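Local coordinates for protein CaaX farnesyltransferase beta subunit Ram1 (Aspergillus fumigatus, PDB 4LNG) that probably catalyses, as the beta subunit of a zinc-dependent heterodimer, the transfer of farnesyl from farnesyl diphosphate to a cysteine near the C-terminus of target proteins, whose peptide it binds, at residues B[154-159]-B[207-212]; B[363-368]-B[431-436]. All blocks are in the same frame, centred on the assembly; numbering follows the deposited sequence.

Contact 1 (B[154-159]-B[207-212]). With JAN (6-[(S)-amino(4-chlorophenyl)(1-methyl-1H-imidazol-5-yl)methyl]-4-(3-chlorophenyl)-1-methylquinolin-2(1H)-one), chain F.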
loop_
_atom_site.group_PDB
_atom_site.type_symbol
_atom_site.label_atom_id
_atom_site.label_comp_id
_atom_site.label_asym_id
_atom_site.label_seq_id
_atom_site.Cartn_x
_atom_site.Cartn_y
_atom_site.Cartn_z
ATOM N N MET B 154 -14.029 8.990 -3.015
ATOM C CA MET B 154 -14.069 10.026 -4.043
ATOM C C MET B 154 -14.211 11.418 -3.437
ATOM O O MET B 154 -13.642 12.386 -3.945
ATOM C CB MET B 154 -15.195 9.754 -5.037
ATOM C CG MET B 154 -15.114 8.375 -5.670
ATOM S SD MET B 154 -16.539 8.004 -6.705
ATOM C CE MET B 154 -16.334 9.228 -7.986
ATOM N N VAL B 155 -14.964 11.513 -2.346
ATOM C CA VAL B 155 -15.099 12.775 -1.632
ATOM C C VAL B 155 -13.772 13.174 -0.994
ATOM O O VAL B 155 -13.352 14.329 -1.080
ATOM C CB VAL B 155 -16.194 12.691 -0.552
ATOM C CG1 VAL B 155 -16.206 13.955 0.296
ATOM C CG2 VAL B 155 -17.552 12.472 -1.203
ATOM N N TYR B 156 -13.107 12.210 -0.371
ATOM C CA TYR B 156 -11.835 12.471 0.291
ATOM C C TYR B 156 -10.736 12.925 -0.677
ATOM O O TYR B 156 -10.059 13.921 -0.425
ATOM C CB TYR B 156 -11.360 11.243 1.076
ATOM C CG TYR B 156 -9.896 11.340 1.430
ATOM C CD1 TYR B 156 -9.459 12.207 2.426
ATOM C CD2 TYR B 156 -8.945 10.596 0.740
ATOM C CE1 TYR B 156 -8.111 12.320 2.733
ATOM C CE2 TYR B 156 -7.605 10.696 1.040
ATOM C CZ TYR B 156 -7.190 11.556 2.038
ATOM O OH TYR B 156 -5.850 11.648 2.329
ATOM N N TRP B 157 -10.558 12.188 -1.770
ATOM C CA TRP B 157 -9.512 12.490 -2.747
ATOM C C TRP B 157 -9.652 13.912 -3.294
ATOM O O TRP B 157 -8.664 14.638 -3.429
ATOM C CB TRP B 157 -9.538 11.483 -3.902
ATOM C CG TRP B 157 -9.211 10.069 -3.497
ATOM C CD1 TRP B 157 -8.332 9.671 -2.531
ATOM C CD2 TRP B 157 -9.775 8.870 -4.046
ATOM N NE1 TRP B 157 -8.310 8.294 -2.449
ATOM C CE2 TRP B 157 -9.189 7.782 -3.368
ATOM C CE3 TRP B 157 -10.716 8.613 -5.048
ATOM C CZ2 TRP B 157 -9.516 6.456 -3.659
ATOM C CZ3 TRP B 157 -11.040 7.296 -5.335
ATOM C CH2 TRP B 157 -10.439 6.237 -4.645
ATOM N N ALA B 158 -10.885 14.309 -3.594
ATOM C CA ALA B 158 -11.145 15.652 -4.108
ATOM C C ALA B 158 -10.880 16.741 -3.069
ATOM O O ALA B 158 -10.232 17.746 -3.370
ATOM C CB ALA B 158 -12.562 15.754 -4.642
ATOM N N LEU B 159 -11.385 16.552 -1.853
ATOM C CA LEU B 159 -11.182 17.531 -0.787
ATOM C C LEU B 159 -9.704 17.652 -0.426
ATOM O O LEU B 159 -9.208 18.750 -0.171
ATOM C CB LEU B 159 -11.990 17.161 0.460
ATOM C CG LEU B 159 -13.510 17.304 0.373
ATOM C CD1 LEU B 159 -14.164 16.797 1.647
ATOM C CD2 LEU B 159 -13.906 18.750 0.100
ATOM N N VAL B 207 -14.103 10.144 7.835
ATOM C CA VAL B 207 -13.514 10.845 8.974
ATOM C C VAL B 207 -12.528 11.933 8.537
ATOM O O VAL B 207 -12.555 13.048 9.057
ATOM C CB VAL B 207 -12.832 9.863 9.959
ATOM C CG1 VAL B 207 -11.971 10.616 10.964
ATOM C CG2 VAL B 207 -13.885 9.017 10.678
ATOM N N LEU B 208 -11.671 11.613 7.571
ATOM C CA LEU B 208 -10.708 12.585 7.059
ATOM C C LEU B 208 -11.408 13.736 6.339
ATOM O O LEU B 208 -10.993 14.890 6.447
ATOM C CB LEU B 208 -9.704 11.922 6.114
ATOM C CG LEU B 208 -8.750 10.871 6.688
ATOM C CD1 LEU B 208 -7.672 10.554 5.672
ATOM C CD2 LEU B 208 -8.129 11.334 7.988
ATOM N N SER B 209 -12.462 13.414 5.595
ATOM C CA SER B 209 -13.262 14.432 4.918
ATOM C C SER B 209 -13.916 15.364 5.926
ATOM O O SER B 209 -13.945 16.579 5.739
ATOM C CB SER B 209 -14.339 13.778 4.051
ATOM O OG SER B 209 -13.768 13.139 2.920
ATOM N N ILE B 210 -14.452 14.778 6.990
ATOM C CA ILE B 210 -15.079 15.535 8.062
ATOM C C ILE B 210 -14.048 16.421 8.753
ATOM O O ILE B 210 -14.330 17.572 9.088
ATOM C CB ILE B 210 -15.775 14.582 9.065
ATOM C CG1 ILE B 210 -17.098 14.089 8.470
ATOM C CG2 ILE B 210 -16.009 15.265 10.406
ATOM C CD1 ILE B 210 -17.640 12.830 9.110
ATOM N N ALA B 211 -12.846 15.882 8.941
ATOM C CA ALA B 211 -11.744 16.636 9.529
ATOM C C ALA B 211 -11.381 17.859 8.687
ATOM O O ALA B 211 -11.167 18.949 9.221
ATOM C CB ALA B 211 -10.524 15.736 9.712
ATOM N N MET B 212 -11.322 17.682 7.371
ATOM C CA MET B 212 -10.952 18.788 6.488
ATOM C C MET B 212 -11.988 19.913 6.452
ATOM O O MET B 212 -11.622 21.087 6.504
ATOM C CB MET B 212 -10.625 18.288 5.074
ATOM C CG MET B 212 -9.267 17.612 4.975
ATOM S SD MET B 212 -8.805 17.138 3.298
ATOM C CE MET B 212 -9.803 15.669 3.078
HETATM C C1 JAN F . -2.712 -0.865 -7.440
HETATM N N1 JAN F . -3.105 0.573 -7.799
HETATM C C2 JAN F . -2.118 1.395 -8.014
HETATM N N2 JAN F . -2.582 2.467 -8.482
HETATM C C3 JAN F . -3.990 2.582 -8.562
HETATM C C4 JAN F . -4.320 1.157 -8.278
HETATM C C5 JAN F . -5.835 0.482 -8.123
HETATM C C6 JAN F . -5.871 0.002 -6.633
HETATM C C7 JAN F . -5.526 0.882 -5.668
HETATM C C8 JAN F . -5.741 0.720 -4.285
HETATM C C9 JAN F . -6.597 -0.558 -4.322
HETATM CL CL1 JAN F . -7.086 -0.751 -2.454
HETATM C C10 JAN F . -6.942 -1.379 -5.144
HETATM C C11 JAN F . -6.534 -1.094 -6.498
HETATM N N3 JAN F . -5.679 -0.717 -8.880
HETATM C C12 JAN F . -6.714 1.649 -8.596
HETATM C C13 JAN F . -7.589 2.027 -7.796
HETATM C C14 JAN F . -8.539 2.864 -8.344
HETATM C C15 JAN F . -6.567 1.791 -9.962
HETATM C C16 JAN F . -7.526 2.924 -10.584
HETATM C C17 JAN F . -8.421 3.434 -9.420
HETATM N N4 JAN F . -9.346 4.349 -10.103
HETATM C C18 JAN F . -9.104 4.830 -11.578
HETATM C C19 JAN F . -10.165 5.057 -9.281
HETATM O O1 JAN F . -10.872 5.935 -9.834
HETATM C C20 JAN F . -10.189 4.549 -7.994
HETATM C C21 JAN F . -9.569 3.459 -7.488
HETATM C C22 JAN F . -9.688 3.062 -6.082
HETATM C C23 JAN F . -8.594 3.360 -5.150
HETATM C C24 JAN F . -8.975 2.903 -3.892
HETATM CL CL2 JAN F . -7.716 3.177 -2.657
HETATM C C25 JAN F . -10.143 2.097 -3.417
HETATM C C26 JAN F . -11.167 2.106 -4.440
HETATM C C27 JAN F . -10.838 2.482 -5.642
#
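Segments 154-159 and 207-212, on helices 151-164 and 200-213, come nearest at Y156 and S209: their CA atoms lie 5.2 Å apart, and the axes of the two short segments approach to 9.0 Å at an angle of 38°, with both chains running roughly the same way. A small residue suits such a place. The hydroxyl of S209 sits against the backbone of the partner helix, OG 3.3 Å from Y156 CA, and near the plane of the Y156 ring at its edge. Yet OG bonds back to the carbonyl of A205, and the hydroxyl is thereby satisfied within its own helix. V155 CG1 and L159 CD1 pack on the same serine, the latter 3.9 Å from its CB.

The Y156 ring leans across to the other helix because its CG is anti to the backbone N (chi1 164°). One ortho carbon, CD1, meets the methyl CE of M212 at 3.5 Å, while CE1 lies 3.5 Å from L208 CD1. Methionine's flexible chain suits the place: bent at chi3, it brings CE against both the tyrosine ring and L159 CB, 3.7 Å from the latter. The phenol OH bonds to the carbonyl of V499, which fixes the far end of the ring.

The two helices run in roughly the same direction, with helix 173-183 between them in sequence, consistent with neighbouring inner helices of the alpha-alpha toroid. Cohesion between the segments therefore comes from apolar packing, with both hydroxyls paid for by backbone carbonyls elsewhere in the chain.

Contact 2 (B[363-368]-B[431-436]). With ZN (zinc ion), chain E; JAN (6-[(S)-amino(4-chlorophenyl)(1-methyl-1H-imidazol-5-yl)methyl]-4-(3-chlorophenyl)-1-methylquinolin-2(1H)-one), chain F; FPP (farnesyl diphosphate), chain G; EDO (1,2-ethanediol), chain H.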
loop_
_atom_site.group_PDB
_atom_site.type_symbol
_atom_site.label_atom_id
_atom_site.label_comp_id
_atom_site.label_asym_id
_atom_site.label_seq_id
_atom_site.Cartn_x
_atom_site.Cartn_y
_atom_site.Cartn_z
ATOM N N LEU B 363 6.411 -1.234 -12.308
ATOM C CA LEU B 363 6.584 0.094 -12.913
ATOM C C LEU B 363 6.338 1.266 -11.961
ATOM O O LEU B 363 5.608 1.139 -10.976
ATOM C CB LEU B 363 5.665 0.243 -14.134
ATOM C CG LEU B 363 5.740 -0.851 -15.206
ATOM C CD1 LEU B 363 4.603 -0.704 -16.212
ATOM C CD2 LEU B 363 7.077 -0.828 -15.910
ATOM N N VAL B 364 6.933 2.416 -12.275
ATOM C CA VAL B 364 6.656 3.635 -11.523
ATOM C C VAL B 364 5.181 4.004 -11.644
ATOM O O VAL B 364 4.504 3.619 -12.601
ATOM C CB VAL B 364 7.512 4.830 -11.991
ATOM C CG1 VAL B 364 8.992 4.582 -11.704
ATOM C CG2 VAL B 364 7.274 5.116 -13.471
ATOM N N ASP B 365 4.691 4.757 -10.666
ATOM C CA ASP B 365 3.288 5.146 -10.615
ATOM C C ASP B 365 3.188 6.368 -9.711
ATOM O O ASP B 365 3.660 6.348 -8.579
ATOM C CB ASP B 365 2.454 3.977 -10.075
ATOM C CG ASP B 365 0.967 4.297 -9.952
ATOM O OD1 ASP B 365 0.576 5.482 -9.911
ATOM O OD2 ASP B 365 0.177 3.336 -9.871
ATOM N N GLY B 366 2.570 7.430 -10.221
ATOM C CA GLY B 366 2.454 8.680 -9.489
ATOM C C GLY B 366 1.828 8.602 -8.105
ATOM O O GLY B 366 2.123 9.438 -7.251
ATOM N N CYS B 367 0.960 7.622 -7.861
ATOM C CA CYS B 367 0.326 7.537 -6.545
ATOM C C CYS B 367 1.312 7.086 -5.471
ATOM O O CYS B 367 1.124 7.375 -4.292
ATOM C CB CYS B 367 -0.925 6.650 -6.553
ATOM S SG CYS B 367 -0.643 4.865 -6.719
ATOM N N TYR B 368 2.369 6.392 -5.877
ATOM C CA TYR B 368 3.396 5.975 -4.927
ATOM C C TYR B 368 4.248 7.160 -4.467
ATOM O O TYR B 368 5.074 7.026 -3.567
ATOM C CB TYR B 368 4.250 4.834 -5.495
ATOM C CG TYR B 368 3.418 3.615 -5.838
ATOM C CD1 TYR B 368 2.402 3.192 -4.990
ATOM C CD2 TYR B 368 3.618 2.914 -7.017
ATOM C CE1 TYR B 368 1.620 2.093 -5.298
ATOM C CE2 TYR B 368 2.837 1.811 -7.336
ATOM C CZ TYR B 368 1.841 1.408 -6.470
ATOM O OH TYR B 368 1.057 0.318 -6.774
ATOM N N SER B 431 -9.205 11.023 -9.866
ATOM C CA SER B 431 -9.069 11.826 -8.655
ATOM C C SER B 431 -8.182 11.148 -7.610
ATOM O O SER B 431 -7.568 11.825 -6.790
ATOM C CB SER B 431 -10.434 12.216 -8.075
ATOM O OG SER B 431 -11.157 11.086 -7.634
ATOM N N TYR B 432 -8.107 9.819 -7.654
ATOM C CA TYR B 432 -7.216 9.068 -6.767
ATOM C C TYR B 432 -5.753 9.414 -7.058
ATOM O O TYR B 432 -4.993 9.766 -6.151
ATOM C CB TYR B 432 -7.464 7.554 -6.901
ATOM C CG TYR B 432 -6.341 6.667 -6.383
ATOM C CD1 TYR B 432 -6.327 6.220 -5.065
ATOM C CD2 TYR B 432 -5.305 6.264 -7.222
ATOM C CE1 TYR B 432 -5.300 5.406 -4.591
ATOM C CE2 TYR B 432 -4.276 5.457 -6.757
ATOM C CZ TYR B 432 -4.278 5.031 -5.446
ATOM O OH TYR B 432 -3.255 4.225 -4.997
ATOM N N HIS B 433 -5.363 9.327 -8.326
ATOM C CA HIS B 433 -3.990 9.642 -8.711
ATOM C C HIS B 433 -3.690 11.135 -8.597
ATOM O O HIS B 433 -2.553 11.525 -8.332
ATOM C CB HIS B 433 -3.664 9.104 -10.111
ATOM C CG HIS B 433 -3.446 7.622 -10.143
ATOM N ND1 HIS B 433 -4.386 6.738 -10.628
ATOM C CD2 HIS B 433 -2.406 6.866 -9.714
ATOM C CE1 HIS B 433 -3.930 5.503 -10.509
ATOM N NE2 HIS B 433 -2.732 5.553 -9.955
ATOM N N THR B 434 -4.711 11.966 -8.783
ATOM C CA THR B 434 -4.551 13.405 -8.603
ATOM C C THR B 434 -4.240 13.711 -7.141
ATOM O O THR B 434 -3.284 14.425 -6.837
ATOM C CB THR B 434 -5.808 14.183 -9.048
ATOM O OG1 THR B 434 -6.032 13.967 -10.445
ATOM C CG2 THR B 434 -5.632 15.676 -8.799
ATOM N N CYS B 435 -5.038 13.146 -6.238
ATOM C CA CYS B 435 -4.824 13.332 -4.806
ATOM C C CYS B 435 -3.417 12.920 -4.371
ATOM O O CYS B 435 -2.712 13.688 -3.720
ATOM C CB CYS B 435 -5.880 12.562 -3.996
ATOM S SG CYS B 435 -5.580 12.481 -2.208
ATOM N N TYR B 436 -2.997 11.716 -4.745
ATOM C CA TYR B 436 -1.761 11.172 -4.193
ATOM C C TYR B 436 -0.479 11.682 -4.849
ATOM O O TYR B 436 0.566 11.725 -4.206
ATOM C CB TYR B 436 -1.818 9.641 -4.111
ATOM C CG TYR B 436 -2.799 9.179 -3.055
ATOM C CD1 TYR B 436 -2.661 9.592 -1.733
ATOM C CD2 TYR B 436 -3.872 8.354 -3.377
ATOM C CE1 TYR B 436 -3.557 9.184 -0.753
ATOM C CE2 TYR B 436 -4.779 7.941 -2.399
ATOM C CZ TYR B 436 -4.612 8.361 -1.093
ATOM O OH TYR B 436 -5.501 7.967 -0.121
HETATM ZN ZN ZN E . -1.415 4.306 -8.865
HETATM C C1 JAN F . -2.712 -0.865 -7.440
HETATM N N1 JAN F . -3.105 0.573 -7.799
HETATM C C2 JAN F . -2.118 1.395 -8.014
HETATM N N2 JAN F . -2.582 2.467 -8.482
HETATM C C3 JAN F . -3.990 2.582 -8.562
HETATM C C4 JAN F . -4.320 1.157 -8.278
HETATM C C5 JAN F . -5.835 0.482 -8.123
HETATM C C6 JAN F . -5.871 0.002 -6.633
HETATM C C7 JAN F . -5.526 0.882 -5.668
HETATM C C8 JAN F . -5.741 0.720 -4.285
HETATM C C9 JAN F . -6.597 -0.558 -4.322
HETATM CL CL1 JAN F . -7.086 -0.751 -2.454
HETATM C C10 JAN F . -6.942 -1.379 -5.144
HETATM C C11 JAN F . -6.534 -1.094 -6.498
HETATM N N3 JAN F . -5.679 -0.717 -8.880
HETATM C C12 JAN F . -6.714 1.649 -8.596
HETATM C C13 JAN F . -7.589 2.027 -7.796
HETATM C C14 JAN F . -8.539 2.864 -8.344
HETATM C C15 JAN F . -6.567 1.791 -9.962
HETATM C C16 JAN F . -7.526 2.924 -10.584
HETATM C C17 JAN F . -8.421 3.434 -9.420
HETATM N N4 JAN F . -9.346 4.349 -10.103
HETATM C C18 JAN F . -9.104 4.830 -11.578
HETATM C C19 JAN F . -10.165 5.057 -9.281
HETATM O O1 JAN F . -10.872 5.935 -9.834
HETATM C C20 JAN F . -10.189 4.549 -7.994
HETATM C C21 JAN F . -9.569 3.459 -7.488
HETATM C C22 JAN F . -9.688 3.062 -6.082
HETATM C C23 JAN F . -8.594 3.360 -5.150
HETATM C C24 JAN F . -8.975 2.903 -3.892
HETATM CL CL2 JAN F . -7.716 3.177 -2.657
HETATM C C25 JAN F . -10.143 2.097 -3.417
HETATM C C26 JAN F . -11.167 2.106 -4.440
HETATM C C27 JAN F . -10.838 2.482 -5.642
HETATM C C1 FPP G . -1.222 -4.168 -6.713
HETATM O O1 FPP G . -1.880 -3.869 -7.900
HETATM C C2 FPP G . -1.262 -3.251 -5.675
HETATM C C3 FPP G . -1.376 -3.681 -4.239
HETATM C C4 FPP G . -2.413 -4.768 -4.098
HETATM C C5 FPP G . -1.644 -2.440 -3.347
HETATM C C6 FPP G . -3.016 -1.741 -3.463
HETATM C C7 FPP G . -3.457 -0.827 -2.467
HETATM C C8 FPP G . -2.781 0.527 -2.297
HETATM C C10 FPP G . -2.604 1.227 -3.608
HETATM C C9 FPP G . -3.475 1.393 -1.265
HETATM C C11 FPP G . -3.799 0.757 0.060
HETATM C C12 FPP G . -3.993 1.543 1.193
HETATM C C13 FPP G . -5.225 2.422 1.342
HETATM C C14 FPP G . -6.504 1.869 0.753
HETATM C C15 FPP G . -5.382 3.060 2.694
HETATM P PA FPP G . -1.086 -3.574 -9.245
HETATM O O1A FPP G . -0.417 -4.839 -9.710
HETATM O O2A FPP G . -2.071 -3.111 -10.275
HETATM O O3A FPP G . -0.072 -2.406 -8.971
HETATM P PB FPP G . 1.505 -2.518 -9.015
HETATM O O1B FPP G . 1.989 -3.037 -10.346
HETATM O O2B FPP G . 2.018 -3.399 -7.904
HETATM O O3B FPP G . 2.030 -1.107 -8.825
HETATM C C1 EDO H . -12.150 8.537 -9.954
HETATM O O1 EDO H . -11.247 8.543 -8.911
HETATM C C2 EDO H . -12.559 9.854 -10.516
HETATM O O2 EDO H . -11.725 10.443 -11.441
#
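C367 and H433 meet on a zinc ion, and the loop 363-368 is joined to the start of helix 431-444 through that metal and through packing of C367 on H433, Y432 and Y436. C367 SG binds the zinc at 2.4 Å and H433 NE2 at 2.1 Å. D365 grips it with both carboxylate oxygens, unequally: OD2 at 2.1 Å, OD1 at 2.5 Å. N2 of the inhibitor's imidazole adds a further ligand at 2.2 Å.

The torsions put each donor in place. D365 extends with CG anti to the backbone N, and OD1 also accepts from C367 N, a nearly straight bond of 171° that arrives from above the carboxylate plane. That capping bond, within the type I turn from D365 to Y368, ties two zinc ligands together. C367 takes chi1 of 72°, with SG lodged between its backbone N and carbonyl carbon, which turns SG to the metal while CB rests against H433 CD2 and Y432 CE2. The carboxylate and imidazole planes differ by 30°, OD1 lying near the plane of the histidine at its edge. On the side of the ring away from the zinc, ND1 of H433 bonds to D430, which fixes the ring's rotation and would be expected to make NE2 a better electron-pair donor to the metal.

Y432 covers one face of the H433 ring with CD2; its OH lies 3.2 Å from C367 SG and bonds to W371. Y368 OH donates to O3B of farnesyl diphosphate at 2.7 Å.

An Asp, a Cys and a His around one zinc ion, beside the isoprenoid diphosphate, make the metal site characteristic of protein prenyltransferase beta subunits.

How the contacts relate
Contact 1 closes before contact 2 opens along the chain, and their centres are about 17 Å apart, but W157 bridges them. Its CB is directed away from 207-212, and the indole packs on helix 431-444: its CZ2 lies 3.5 Å from Y432 CD1, the rings edge-to-face, and its NE1 lies 3.5 Å from Y436 CE2. Both pairs of segments reach the inhibitor. W157 CH2 meets carbon C23 of the 3-chlorophenyl ring at 3.5 Å, whereas contact 2 takes the imidazole on the zinc ion. Y156 stands further back, its side chain about 11 Å from that of C367 and about 8 Å from farnesyl diphosphate. Contact 1 lies behind W157, which lines the pocket; contact 2 holds its metal centre.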